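Local atomic coordinates of clostripain-related protein (Bacteroides thetaiotaomicron, PDB entry 6N9J), a protein that probably cleaves peptide bonds as a secreted cysteine protease of the clostripain (C11) family, and is captured here with an irreversible peptide inhibitor. Residues A[73-78]-A[98-103]. Sequence-based numbering, arbitrary orientation.
Sequences DVIATY and SHYPAD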
loop_
_atom_site.group_PDB
_atom_site.type_symbol
_atom_site.label_atom_id
_atom_site.label_comp_id
_atom_site.label_asym_id
_atom_site.label_seq_id
_atom_site.Cartn_x
_atom_site.Cartn_y
_atom_site.Cartn_z
ATOM N N ASP A 73 1.559 -21.333 14.974
ATOM C CA ASP A 73 1.686 -21.079 16.407
ATOM C C ASP A 73 0.943 -19.794 16.771
ATOM O O ASP A 73 1.168 -18.741 16.171
ATOM C CB ASP A 73 3.153 -20.983 16.834
ATOM C CG ASP A 73 3.833 -22.355 16.954
ATOM O OD1 ASP A 73 3.125 -23.383 17.080
ATOM O OD2 ASP A 73 5.085 -22.400 16.937
ATOM N N VAL A 74 0.058 -19.894 17.750
ATOM C CA VAL A 74 -0.710 -18.750 18.215
ATOM C C VAL A 74 0.042 -17.976 19.304
ATOM O O VAL A 74 0.360 -18.508 20.372
ATOM C CB VAL A 74 -2.089 -19.200 18.750
ATOM C CG1 VAL A 74 -2.882 -18.003 19.281
ATOM C CG2 VAL A 74 -2.852 -19.950 17.663
ATOM N N ILE A 75 0.332 -16.715 19.007
ATOM C CA ILE A 75 0.981 -15.813 19.945
ATOM C C ILE A 75 -0.055 -15.202 20.873
ATOM O O ILE A 75 0.092 -15.212 22.090
ATOM C CB ILE A 75 1.734 -14.701 19.203
ATOM C CG1 ILE A 75 2.773 -15.322 18.269
ATOM C CG2 ILE A 75 2.357 -13.712 20.191
ATOM C CD1 ILE A 75 3.348 -14.368 17.257
ATOM N N ALA A 76 -1.119 -14.679 20.283
ATOM C CA ALA A 76 -2.177 -14.055 21.059
ATOM C C ALA A 76 -3.521 -14.172 20.348
ATOM O O ALA A 76 -3.607 -14.256 19.124
ATOM C CB ALA A 76 -1.840 -12.592 21.344
ATOM N N THR A 77 -4.573 -14.200 21.143
ATOM C CA THR A 77 -5.910 -14.294 20.617
ATOM C C THR A 77 -6.663 -13.104 21.187
ATOM O O THR A 77 -6.288 -12.573 22.243
ATOM C CB THR A 77 -6.576 -15.633 20.992
ATOM O OG1 THR A 77 -7.751 -15.828 20.194
ATOM C CG2 THR A 77 -6.939 -15.660 22.475
ATOM N N TYR A 78 -7.704 -12.667 20.487
ATOM C CA TYR A 78 -8.415 -11.460 20.883
ATOM C C TYR A 78 -9.927 -11.622 20.836
ATOM O O TYR A 78 -10.451 -12.447 20.084
ATOM C CB TYR A 78 -8.016 -10.289 19.980
ATOM C CG TYR A 78 -6.530 -10.039 19.885
ATOM C CD1 TYR A 78 -5.749 -10.703 18.940
ATOM C CD2 TYR A 78 -5.905 -9.127 20.730
ATOM C CE1 TYR A 78 -4.381 -10.474 18.854
ATOM C CE2 TYR A 78 -4.537 -8.884 20.643
ATOM C CZ TYR A 78 -3.782 -9.564 19.711
ATOM O OH TYR A 78 -2.426 -9.323 19.637
ATOM N N SER A 98 7.810 -7.584 20.127
ATOM C CA SER A 98 8.408 -7.929 21.409
ATOM C C SER A 98 8.698 -9.419 21.500
ATOM O O SER A 98 9.745 -9.820 21.998
ATOM C CB SER A 98 7.504 -7.523 22.569
ATOM O OG SER A 98 7.537 -6.121 22.734
ATOM N N HIS A 99 7.768 -10.240 21.025
ATOM C CA HIS A 99 7.974 -11.682 21.052
ATOM C C HIS A 99 9.020 -12.090 20.025
ATOM O O HIS A 99 9.687 -13.101 20.179
ATOM C CB HIS A 99 6.664 -12.435 20.790
ATOM C CG HIS A 99 5.790 -12.569 21.997
ATOM N ND1 HIS A 99 5.163 -11.493 22.587
ATOM C CD2 HIS A 99 5.450 -13.654 22.734
ATOM C CE1 HIS A 99 4.472 -11.908 23.634
ATOM N NE2 HIS A 99 4.629 -13.216 23.744
ATOM N N TYR A 100 9.153 -11.308 18.960
ATOM C CA TYR A 100 10.068 -11.683 17.890
ATOM C C TYR A 100 10.906 -10.508 17.398
ATOM O O TYR A 100 10.703 -10.000 16.295
ATOM C CB TYR A 100 9.279 -12.335 16.745
ATOM C CG TYR A 100 8.653 -13.631 17.208
ATOM C CD1 TYR A 100 9.384 -14.809 17.220
ATOM C CD2 TYR A 100 7.353 -13.662 17.692
ATOM C CE1 TYR A 100 8.828 -15.984 17.678
ATOM C CE2 TYR A 100 6.792 -14.829 18.156
ATOM C CZ TYR A 100 7.525 -15.986 18.138
ATOM O OH TYR A 100 6.955 -17.152 18.596
ATOM N N PRO A 101 11.869 -10.077 18.231
ATOM C CA PRO A 101 12.830 -9.060 17.795
ATOM C C PRO A 101 13.678 -9.602 16.648
ATOM O O PRO A 101 13.840 -10.824 16.522
ATOM C CB PRO A 101 13.694 -8.811 19.044
ATOM C CG PRO A 101 13.024 -9.541 20.166
ATOM C CD PRO A 101 12.215 -10.633 19.548
ATOM N N ALA A 102 14.226 -8.711 15.832
ATOM C CA ALA A 102 15.072 -9.135 14.728
ATOM C C ALA A 102 16.029 -8.017 14.330
ATOM O O ALA A 102 15.964 -6.908 14.865
ATOM C CB ALA A 102 14.217 -9.561 13.541
ATOM N N ASP A 103 16.918 -8.305 13.390
ATOM C CA ASP A 103 17.832 -7.283 12.907
ATOM C C ASP A 103 17.149 -6.315 11.932
ATOM O O ASP A 103 17.564 -5.165 11.806
ATOM C CB ASP A 103 19.046 -7.936 12.256
ATOM C CG ASP A 103 19.842 -8.756 13.238
ATOM O OD1 ASP A 103 20.044 -8.276 14.381
ATOM O OD2 ASP A 103 20.239 -9.886 12.880
#
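His99 ND1 is hydrogen-bonded to the backbone O of Thr95, one turn back in helix 86-99, which probably restrains the rotation of the imidazole whose face Ile75 covers. The evidence for a CH-pi contact is direct: Ile75 CG2 lies 4.0 Å from the centroid of the His99 ring, 12° off the ring normal, hence almost centrally above the plane. A second branch of the same isoleucine serves Tyr100, where CD1 comes within 3.6 Å of Tyr100 CE2. That methyl meets the phenol ring obliquely, and CG1 follows at 4.1 Å from the same Tyr100 CE2. The torsions account for this division of labour: with chi1 at -58°, CG2 stands anti to the backbone N of Ile75 and points to the imidazole, while CG1 and an extended chi2 of 166° carry CD1 to the phenol. Ile75 sits in a classic beta bulge, its backbone and that of Ala76 both bonded to Leu60, where the chain turns a corner between strands 70-74 and 76-77, and its side chain leaves this corner toward the helix end. Across the contact, helix 86-99 has just ended when the chain reaches Tyr100. Leu49 of strand 46-53 and Arg62 of strand 59-65 each touch both Ile75 and Tyr100, so the contact joins the bulged margin of the main sheet to the helix end that leads into strand 105-110. Trimming Ile75 to an alanine removes both gripping methyls and would probably leave a gap beside Tyr100 and strip this cover from the imidazole face. Only 131 Å² is buried in total, the closest approaches are all between carbons, and the methyl sits over the whole imidazole ring, which implies a small surface attachment held by dispersion and CH-pi attraction.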